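Local coordinates for TssK (PDB 5Y0E), which probably serves as a trimeric baseplate component of the bacterial type VI secretion system, linking the baseplate to the membrane-bound part of the machine, at residues Gln215-Arg220 / Met232-Leu237; Gln207-Gln212 / Gln307-Val312; Asn242-Gln247 / Leu267-Glu272. One frame throughout, in Å; residues are numbered along the deposited sequence.

Contact 1 (Gln215-Arg220 / Met232-Leu237); sequences QQMSQR and MVDFML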
loop_
_atom_site.group_PDB
_atom_site.type_symbol
_atom_site.label_atom_id
_atom_site.label_comp_id
_atom_site.label_asym_id
_atom_site.label_seq_id
_atom_site.Cartn_x
_atom_site.Cartn_y
_atom_site.Cartn_z
ATOM N N GLN A 215 9.423 0.387 -19.459
ATOM C CA GLN A 215 9.419 0.282 -20.907
ATOM C C GLN A 215 10.782 -0.157 -21.416
ATOM O O GLN A 215 10.895 -1.056 -22.250
ATOM C CB GLN A 215 9.024 1.632 -21.498
ATOM C CG GLN A 215 8.870 1.705 -22.999
ATOM C CD GLN A 215 9.223 3.092 -23.552
ATOM O OE1 GLN A 215 9.801 3.933 -22.842
ATOM N NE2 GLN A 215 8.894 3.330 -24.823
ATOM N N GLN A 216 11.809 0.506 -20.960
ATOM C CA GLN A 216 13.121 0.212 -21.420
ATOM C C GLN A 216 13.623 -1.143 -20.992
ATOM O O GLN A 216 14.107 -1.879 -21.790
ATOM C CB GLN A 216 14.062 1.323 -20.989
ATOM C CG GLN A 216 15.301 1.452 -21.830
ATOM C CD GLN A 216 16.282 0.365 -21.543
ATOM O OE1 GLN A 216 16.536 0.042 -20.405
ATOM N NE2 GLN A 216 16.811 -0.225 -22.578
ATOM N N MET A 217 13.495 -1.483 -19.736
ATOM C CA MET A 217 14.002 -2.762 -19.307
ATOM C C MET A 217 13.309 -3.932 -19.958
ATOM O O MET A 217 13.940 -4.877 -20.323
ATOM C CB MET A 217 13.963 -2.878 -17.809
ATOM C CG MET A 217 14.999 -2.030 -17.142
ATOM S SD MET A 217 15.037 -2.258 -15.391
ATOM C CE MET A 217 16.219 -3.553 -15.271
ATOM N N SER A 218 12.005 -3.841 -20.139
ATOM C CA SER A 218 11.256 -4.904 -20.757
ATOM C C SER A 218 11.680 -5.139 -22.179
ATOM O O SER A 218 11.781 -6.241 -22.611
ATOM C CB SER A 218 9.778 -4.622 -20.702
ATOM O OG SER A 218 9.488 -3.480 -21.422
ATOM N N GLN A 219 11.981 -4.094 -22.907
ATOM C CA GLN A 219 12.405 -4.268 -24.260
ATOM C C GLN A 219 13.762 -4.923 -24.391
ATOM O O GLN A 219 14.016 -5.597 -25.345
ATOM C CB GLN A 219 12.341 -2.947 -24.986
ATOM C CG GLN A 219 10.923 -2.448 -25.079
ATOM C CD GLN A 219 10.738 -1.360 -26.096
ATOM O OE1 GLN A 219 10.749 -0.192 -25.762
ATOM N NE2 GLN A 219 10.552 -1.743 -27.338
ATOM N N ARG A 220 14.631 -4.712 -23.426
ATOM C CA ARG A 220 15.922 -5.314 -23.429
ATOM C C ARG A 220 15.789 -6.778 -23.047
ATOM O O ARG A 220 16.428 -7.613 -23.601
ATOM C CB ARG A 220 16.830 -4.556 -22.484
ATOM C CG ARG A 220 17.988 -5.334 -21.930
ATOM C CD ARG A 220 19.046 -5.549 -22.960
ATOM N NE ARG A 220 19.678 -4.319 -23.327
ATOM C CZ ARG A 220 20.120 -4.061 -24.533
ATOM N NH1 ARG A 220 20.676 -2.920 -24.798
ATOM N NH2 ARG A 220 19.992 -4.954 -25.468
ATOM N N MET A 232 19.572 -12.049 -14.846
ATOM C CA MET A 232 18.648 -12.359 -13.795
ATOM C C MET A 232 18.467 -11.179 -12.876
ATOM O O MET A 232 17.400 -10.932 -12.403
ATOM C CB MET A 232 19.101 -13.567 -13.005
ATOM C CG MET A 232 19.013 -14.860 -13.760
ATOM S SD MET A 232 17.365 -15.382 -14.179
ATOM C CE MET A 232 17.294 -15.042 -15.913
ATOM N N VAL A 233 19.533 -10.445 -12.637
ATOM C CA VAL A 233 19.485 -9.281 -11.809
ATOM C C VAL A 233 18.571 -8.270 -12.448
ATOM O O VAL A 233 17.756 -7.702 -11.801
ATOM C CB VAL A 233 20.883 -8.690 -11.606
ATOM C CG1 VAL A 233 20.805 -7.312 -11.019
ATOM C CG2 VAL A 233 21.697 -9.574 -10.704
ATOM N N ASP A 234 18.717 -8.056 -13.730
ATOM C CA ASP A 234 17.872 -7.145 -14.428
ATOM C C ASP A 234 16.435 -7.567 -14.339
ATOM O O ASP A 234 15.590 -6.763 -14.132
ATOM C CB ASP A 234 18.246 -7.103 -15.883
ATOM C CG ASP A 234 19.437 -6.287 -16.138
ATOM O OD1 ASP A 234 19.875 -5.569 -15.255
ATOM O OD2 ASP A 234 19.955 -6.368 -17.239
ATOM N N PHE A 235 16.166 -8.841 -14.527
ATOM C CA PHE A 235 14.830 -9.341 -14.468
ATOM C C PHE A 235 14.269 -9.178 -13.084
ATOM O O PHE A 235 13.138 -8.870 -12.941
ATOM C CB PHE A 235 14.779 -10.779 -14.920
ATOM C CG PHE A 235 13.405 -11.320 -15.016
ATOM C CD1 PHE A 235 12.538 -10.865 -15.950
ATOM C CD2 PHE A 235 12.986 -12.266 -14.166
ATOM C CE1 PHE A 235 11.273 -11.343 -16.025
ATOM C CE2 PHE A 235 11.722 -12.758 -14.241
ATOM C CZ PHE A 235 10.862 -12.292 -15.171
ATOM N N MET A 236 15.053 -9.423 -12.059
ATOM C CA MET A 236 14.575 -9.184 -10.702
ATOM C C MET A 236 14.184 -7.736 -10.477
ATOM O O MET A 236 13.330 -7.460 -9.643
ATOM C CB MET A 236 15.641 -9.549 -9.684
ATOM C CG MET A 236 15.787 -10.976 -9.455
ATOM S SD MET A 236 17.424 -11.446 -8.975
ATOM C CE MET A 236 16.969 -12.333 -7.598
ATOM N N LEU A 237 14.829 -6.803 -11.170
ATOM C CA LEU A 237 14.579 -5.399 -10.917
ATOM C C LEU A 237 13.353 -4.918 -11.669
ATOM O O LEU A 237 12.552 -4.161 -11.128
ATOM C CB LEU A 237 15.805 -4.574 -11.297
ATOM C CG LEU A 237 15.632 -3.056 -11.217
ATOM C CD1 LEU A 237 15.474 -2.560 -9.794
ATOM C CD2 LEU A 237 16.774 -2.395 -11.837
#
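The antiparallel hairpin of helices 197-222 and 229-253 is bridged near its connecting turn by M217, which reaches across to D234 and L237. The CA atoms of M217 and D234, the nearest pair, are 7.6 Å apart, and the thioether spans the gap. With M217 CG beside the backbone N (chi1 -72°) and chi2 extended, the chain runs straight out of its helix until it bends at chi3 (91°), which brings the methyl group over the facing helix. M217 CE lies 3.5 Å from D234 O, a van der Waals contact with the backbone. The same methyl group packs on L237, with M217 CE 3.7 Å from L237 CD2. M217 SD follows at 4.0 Å from L237 CD2, and the two side chains cross at about a right angle. The patch is small (138 Å² buried) and lies toward the surface. M217 also rests on I241, one turn beyond L237, and L237 touches F276 in a loop. F235 and M236, on the far side of the second helix, pack on other subunits. This is side-chain packing between the antiparallel arms of an alpha-alpha hairpin, here within a helical bundle.

Contact 2 (Gln207-Gln212 / Gln307-Val312); sequences QGLLQQ and QGLSVV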
loop_
_atom_site.group_PDB
_atom_site.type_symbol
_atom_site.label_atom_id
_atom_site.label_comp_id
_atom_site.label_asym_id
_atom_site.label_seq_id
_atom_site.Cartn_x
_atom_site.Cartn_y
_atom_site.Cartn_z
ATOM N N GLN A 207 5.705 7.827 -10.869
ATOM C CA GLN A 207 5.029 6.995 -11.844
ATOM C C GLN A 207 5.709 7.097 -13.197
ATOM O O GLN A 207 5.935 6.086 -13.858
ATOM C CB GLN A 207 3.550 7.371 -11.914
ATOM C CG GLN A 207 2.768 6.630 -12.992
ATOM C CD GLN A 207 1.249 6.816 -12.911
ATOM O OE1 GLN A 207 0.522 5.893 -12.579
ATOM N NE2 GLN A 207 0.782 8.002 -13.226
ATOM N N GLY A 208 6.084 8.298 -13.610
ATOM C CA GLY A 208 6.708 8.446 -14.905
ATOM C C GLY A 208 8.070 7.795 -14.964
ATOM O O GLY A 208 8.453 7.219 -15.977
ATOM N N LEU A 209 8.819 7.872 -13.881
ATOM C CA LEU A 209 10.063 7.139 -13.825
ATOM C C LEU A 209 9.802 5.652 -13.960
ATOM O O LEU A 209 10.424 4.970 -14.783
ATOM C CB LEU A 209 10.793 7.460 -12.529
ATOM C CG LEU A 209 12.243 6.988 -12.463
ATOM C CD1 LEU A 209 13.063 7.405 -13.693
ATOM C CD2 LEU A 209 12.855 7.571 -11.242
ATOM N N LEU A 210 8.844 5.136 -13.193
ATOM C CA LEU A 210 8.575 3.715 -13.287
ATOM C C LEU A 210 8.069 3.342 -14.669
ATOM O O LEU A 210 8.387 2.266 -15.171
ATOM C CB LEU A 210 7.599 3.289 -12.210
ATOM C CG LEU A 210 8.111 3.489 -10.800
ATOM C CD1 LEU A 210 7.011 3.221 -9.807
ATOM C CD2 LEU A 210 9.299 2.612 -10.527
ATOM N N GLN A 211 7.328 4.222 -15.329
ATOM C CA GLN A 211 6.920 3.875 -16.678
ATOM C C GLN A 211 8.111 3.880 -17.617
ATOM O O GLN A 211 8.203 3.038 -18.513
ATOM C CB GLN A 211 5.826 4.815 -17.165
ATOM C CG GLN A 211 4.498 4.586 -16.467
ATOM C CD GLN A 211 3.609 5.794 -16.508
ATOM O OE1 GLN A 211 4.069 6.898 -16.764
ATOM N NE2 GLN A 211 2.334 5.600 -16.245
ATOM N N GLN A 212 9.048 4.797 -17.405
ATOM C CA GLN A 212 10.203 4.861 -18.281
ATOM C C GLN A 212 11.085 3.629 -18.108
ATOM O O GLN A 212 11.422 2.955 -19.084
ATOM C CB GLN A 212 10.964 6.157 -18.026
ATOM C CG GLN A 212 10.235 7.378 -18.543
ATOM C CD GLN A 212 10.561 8.664 -17.798
ATOM O OE1 GLN A 212 11.377 8.684 -16.900
ATOM N NE2 GLN A 212 9.913 9.742 -18.178
ATOM N N GLN A 307 18.059 7.598 -7.052
ATOM C CA GLN A 307 19.366 6.991 -7.211
ATOM C C GLN A 307 19.245 5.573 -7.722
ATOM O O GLN A 307 20.028 5.147 -8.573
ATOM C CB GLN A 307 20.134 7.012 -5.899
ATOM C CG GLN A 307 20.506 8.403 -5.497
ATOM C CD GLN A 307 21.147 8.471 -4.127
ATOM O OE1 GLN A 307 21.431 7.444 -3.493
ATOM N NE2 GLN A 307 21.401 9.693 -3.667
ATOM N N GLY A 308 18.276 4.819 -7.205
ATOM C CA GLY A 308 18.151 3.436 -7.593
ATOM C C GLY A 308 17.619 3.240 -8.985
ATOM O O GLY A 308 17.863 2.197 -9.584
ATOM N N LEU A 309 16.912 4.226 -9.519
ATOM C CA LEU A 309 16.248 4.090 -10.798
ATOM C C LEU A 309 16.855 4.922 -11.912
ATOM O O LEU A 309 16.572 4.657 -13.071
ATOM C CB LEU A 309 14.768 4.460 -10.647
ATOM C CG LEU A 309 14.020 3.584 -9.643
ATOM C CD1 LEU A 309 12.662 4.127 -9.221
ATOM C CD2 LEU A 309 13.890 2.193 -10.209
ATOM N N SER A 310 17.675 5.908 -11.603
ATOM C CA SER A 310 18.201 6.765 -12.653
ATOM C C SER A 310 19.231 6.049 -13.516
ATOM O O SER A 310 20.007 5.227 -13.037
ATOM C CB SER A 310 18.831 8.006 -12.060
ATOM O OG SER A 310 19.002 8.948 -13.076
ATOM N N VAL A 311 19.241 6.387 -14.798
ATOM C CA VAL A 311 20.178 5.855 -15.772
ATOM C C VAL A 311 20.959 6.978 -16.455
ATOM O O VAL A 311 21.493 6.799 -17.533
ATOM C CB VAL A 311 19.462 4.967 -16.809
ATOM C CG1 VAL A 311 18.861 3.769 -16.141
ATOM C CG2 VAL A 311 18.395 5.746 -17.557
ATOM N N VAL A 312 20.999 8.150 -15.836
ATOM C CA VAL A 312 21.780 9.273 -16.313
ATOM C C VAL A 312 22.549 9.846 -15.141
ATOM O O VAL A 312 22.287 9.538 -13.982
ATOM C CB VAL A 312 20.924 10.365 -16.968
ATOM C CG1 VAL A 312 20.186 9.796 -18.128
ATOM C CG2 VAL A 312 19.985 10.978 -15.961
#
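No flat group belongs to L209, L210 or L309, the three residues that meet here, so the contact has no ring faces or edges of its own and is built wholly from branched aliphatic chains. An aromatic ring adjoins it: L210 CD2 lies 3.9 Å from F269 CZ, which brings the phenyl group of helix 259-273 up against the leucines. The setting is a bundle of four successive helices, in which the first (197-222) packs against the C-terminal end of the last (294-309). The closest backbone pair is L209 and L309, whose CA atoms stand 7.5 Å apart.

L309 is the shared partner and uses two different parts of its side chain. Its base faces L209, with L309 CB 3.7 Å from L209 CD2. L209 has CG opposite its own backbone N (chi1 -168°), and this directs the isobutyl group across the gap. L210 starts out across the facing segment rather than at it, and meets L309 through CD2. Two adjacent leucines of one helix thus both reach L309, and 145 Å² of surface is buried.

Beyond L309 the chain stops being helical: S310 is the first residue to leave helical backbone angles (psi 145°). The contact thus falls at the last turn of helix 294-309, just before the chain heads for strand 317-324, on which Q211 and Q212 also rest. At the tip of L309, CD1 touches both neighbours, with L309 CD1 3.9 Å from L210 CD2 and L309 CD1 4.0 Å from L209 CD2.

Contact 3 (Asn242-Gln247 / Leu267-Glu272); sequences NRHLGQ and LQFATE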
loop_
_atom_site.group_PDB
_atom_site.type_symbol
_atom_site.label_atom_id
_atom_site.label_comp_id
_atom_site.label_asym_id
_atom_site.label_seq_id
_atom_site.Cartn_x
_atom_site.Cartn_y
_atom_site.Cartn_z
ATOM N N ASN A 242 7.808 -3.518 -11.646
ATOM C CA ASN A 242 6.457 -3.839 -12.096
ATOM C C ASN A 242 5.463 -3.851 -10.944
ATOM O O ASN A 242 4.349 -3.358 -11.087
ATOM C CB ASN A 242 6.461 -5.165 -12.833
ATOM C CG ASN A 242 6.931 -5.022 -14.248
ATOM O OD1 ASN A 242 6.899 -3.943 -14.799
ATOM N ND2 ASN A 242 7.343 -6.113 -14.850
ATOM N N ARG A 243 5.857 -4.377 -9.790
ATOM C CA ARG A 243 5.006 -4.311 -8.612
ATOM C C ARG A 243 4.590 -2.882 -8.295
ATOM O O ARG A 243 3.441 -2.632 -7.928
ATOM C CB ARG A 243 5.716 -4.914 -7.405
ATOM C CG ARG A 243 4.923 -4.747 -6.129
ATOM C CD ARG A 243 5.724 -4.903 -4.875
ATOM N NE ARG A 243 6.770 -5.905 -5.025
ATOM C CZ ARG A 243 7.813 -6.032 -4.215
ATOM N NH1 ARG A 243 7.941 -5.221 -3.197
ATOM N NH2 ARG A 243 8.729 -6.965 -4.428
ATOM N N HIS A 244 5.507 -1.936 -8.420
ATOM C CA HIS A 244 5.233 -0.561 -8.053
ATOM C C HIS A 244 4.556 0.244 -9.157
ATOM O O HIS A 244 3.979 1.286 -8.875
ATOM C CB HIS A 244 6.540 0.091 -7.592
ATOM C CG HIS A 244 7.031 -0.459 -6.300
ATOM N ND1 HIS A 244 7.883 -1.532 -6.227
ATOM C CD2 HIS A 244 6.735 -0.132 -5.023
ATOM C CE1 HIS A 244 8.106 -1.833 -4.963
ATOM N NE2 HIS A 244 7.414 -1.003 -4.213
ATOM N N LEU A 245 4.609 -0.211 -10.403
ATOM C CA LEU A 245 3.710 0.320 -11.417
ATOM C C LEU A 245 2.261 0.271 -10.943
ATOM O O LEU A 245 1.500 1.236 -11.106
ATOM C CB LEU A 245 3.859 -0.477 -12.700
ATOM C CG LEU A 245 4.856 0.021 -13.732
ATOM C CD1 LEU A 245 4.729 -0.821 -14.984
ATOM C CD2 LEU A 245 4.597 1.468 -14.037
ATOM N N GLY A 246 1.880 -0.828 -10.320
ATOM C CA GLY A 246 0.528 -0.975 -9.863
ATOM C C GLY A 246 0.296 -0.199 -8.605
ATOM O O GLY A 246 -0.730 0.445 -8.450
ATOM N N GLN A 247 1.266 -0.254 -7.707
ATOM C CA GLN A 247 1.159 0.445 -6.438
ATOM C C GLN A 247 0.993 1.934 -6.644
ATOM O O GLN A 247 0.151 2.559 -5.998
ATOM C CB GLN A 247 2.388 0.169 -5.581
ATOM C CG GLN A 247 2.188 0.389 -4.122
ATOM C CD GLN A 247 3.478 0.392 -3.336
ATOM O OE1 GLN A 247 4.164 1.389 -3.307
ATOM N NE2 GLN A 247 3.804 -0.707 -2.685
ATOM N N LEU A 267 9.170 3.507 1.435
ATOM C CA LEU A 267 10.323 3.115 2.221
ATOM C C LEU A 267 10.728 1.683 1.930
ATOM O O LEU A 267 11.912 1.385 1.762
ATOM C CB LEU A 267 10.011 3.289 3.691
ATOM C CG LEU A 267 11.049 2.813 4.682
ATOM C CD1 LEU A 267 12.354 3.568 4.488
ATOM C CD2 LEU A 267 10.515 3.032 6.063
ATOM N N GLN A 268 9.752 0.783 1.860
ATOM C CA GLN A 268 10.051 -0.599 1.537
ATOM C C GLN A 268 10.607 -0.713 0.134
ATOM O O GLN A 268 11.575 -1.434 -0.097
ATOM C CB GLN A 268 8.800 -1.453 1.689
ATOM C CG GLN A 268 8.349 -1.682 3.110
ATOM C CD GLN A 268 6.940 -2.268 3.180
ATOM O OE1 GLN A 268 6.721 -3.425 2.878
ATOM N NE2 GLN A 268 5.993 -1.455 3.560
ATOM N N PHE A 269 9.996 -0.023 -0.813
ATOM C CA PHE A 269 10.561 0.071 -2.140
ATOM C C PHE A 269 12.042 0.450 -2.064
ATOM O O PHE A 269 12.891 -0.210 -2.651
ATOM C CB PHE A 269 9.744 1.083 -2.931
ATOM C CG PHE A 269 10.026 1.101 -4.400
ATOM C CD1 PHE A 269 10.805 0.146 -4.986
ATOM C CD2 PHE A 269 9.508 2.101 -5.187
ATOM C CE1 PHE A 269 11.050 0.178 -6.305
ATOM C CE2 PHE A 269 9.756 2.139 -6.506
ATOM C CZ PHE A 269 10.537 1.177 -7.070
ATOM N N ALA A 270 12.370 1.477 -1.292
ATOM C CA ALA A 270 13.751 1.927 -1.232
ATOM C C ALA A 270 14.648 0.865 -0.619
ATOM O O ALA A 270 15.689 0.517 -1.183
ATOM C CB ALA A 270 13.849 3.231 -0.452
ATOM N N THR A 271 14.260 0.321 0.524
ATOM C CA THR A 271 15.166 -0.607 1.169
ATOM C C THR A 271 15.347 -1.887 0.370
ATOM O O THR A 271 16.407 -2.500 0.445
ATOM C CB THR A 271 14.709 -0.911 2.586
ATOM O OG1 THR A 271 13.495 -1.657 2.573
ATOM C CG2 THR A 271 14.547 0.369 3.352
ATOM N N GLU A 272 14.356 -2.305 -0.412
ATOM C CA GLU A 272 14.605 -3.438 -1.296
ATOM C C GLU A 272 15.465 -3.030 -2.493
ATOM O O GLU A 272 16.220 -3.839 -3.018
ATOM C CB GLU A 272 13.285 -4.063 -1.762
ATOM C CG GLU A 272 13.423 -5.406 -2.468
ATOM C CD GLU A 272 12.083 -6.058 -2.847
ATOM O OE1 GLU A 272 12.059 -6.825 -3.815
ATOM O OE2 GLU A 272 11.053 -5.830 -2.180
#
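H244 and F269 join helices 229-253 and 259-273 by an aromatic stack, while R243 and E272 add a buried ionic pair beside it. In the stack, the imidazole and phenyl planes are nearly parallel (10°) with their centroids 3.6 Å apart, which identifies a face-to-face arrangement. Each ring places an atom over the middle of the other: F269 CG above the imidazole, H244 ND1 above the phenyl. The closest approach is H244 CE1 to F269 CD1 at 3.3 Å. The phenyl group gets there because F269 CG is turned away from its backbone N (chi1 -168°). H244 ND1 is bonded to L240 O, one turn earlier in the same helix, which helps to fix the rotation of the imidazole and implies a proton on ND1.

The ionic pair is looser. R243 and E272 come from opposite directions, and E272 OE2 meets the edge of the guanidinium in its plane. R243 NH1 lies 3.3 Å from E272 OE2, a weak bond with an N-H...O angle of 151°. R243 NH2 adds two more weak bonds, at 3.4 Å to E272 OE2 and 3.4 Å to E272 OE1. Stronger partners lie across subunit boundaries: R243 NE pairs with E272 of the second subunit, and E272 OE2 with R243 NE of the third. R243 and E272 side chains of the subunits thus gather in a buried charged cluster, where R243 NH2 also comes close to R243 NH2 of the third subunit; the carboxylates probably offset this.

Helix 197-222 flanks the stack through L210, which touches both rings' residues, and helix 294-309 backs F269 with L305. The two segments are thus part of the four-helix bundle, with the stack turned toward helices 197-222 and 294-309 and the R243-E272 pair at the trimer interface.

The three contacts sample the four consecutive helices 197-222, 229-253, 259-273 and 294-309. Contacts 1 and 2 share the first helix and have centres about 12 Å apart; contacts 1 and 3 share the second, with centres about 15 Å apart and nearest atoms about 5 Å apart. Contacts 2 and 3, about 12 Å between centres, touch directly: L210 CD1 lies 3.7 Å from H244 O, and Q211 CG 4.0 Å from L245 CD2. L210, which also packs on F269, joins the leucine cluster to the aromatic stack. Contacts 1 and 3 also reach other subunits, whereas contact 2 stays within its own chain, so bundle packing and trimer packing meet around helix 229-253.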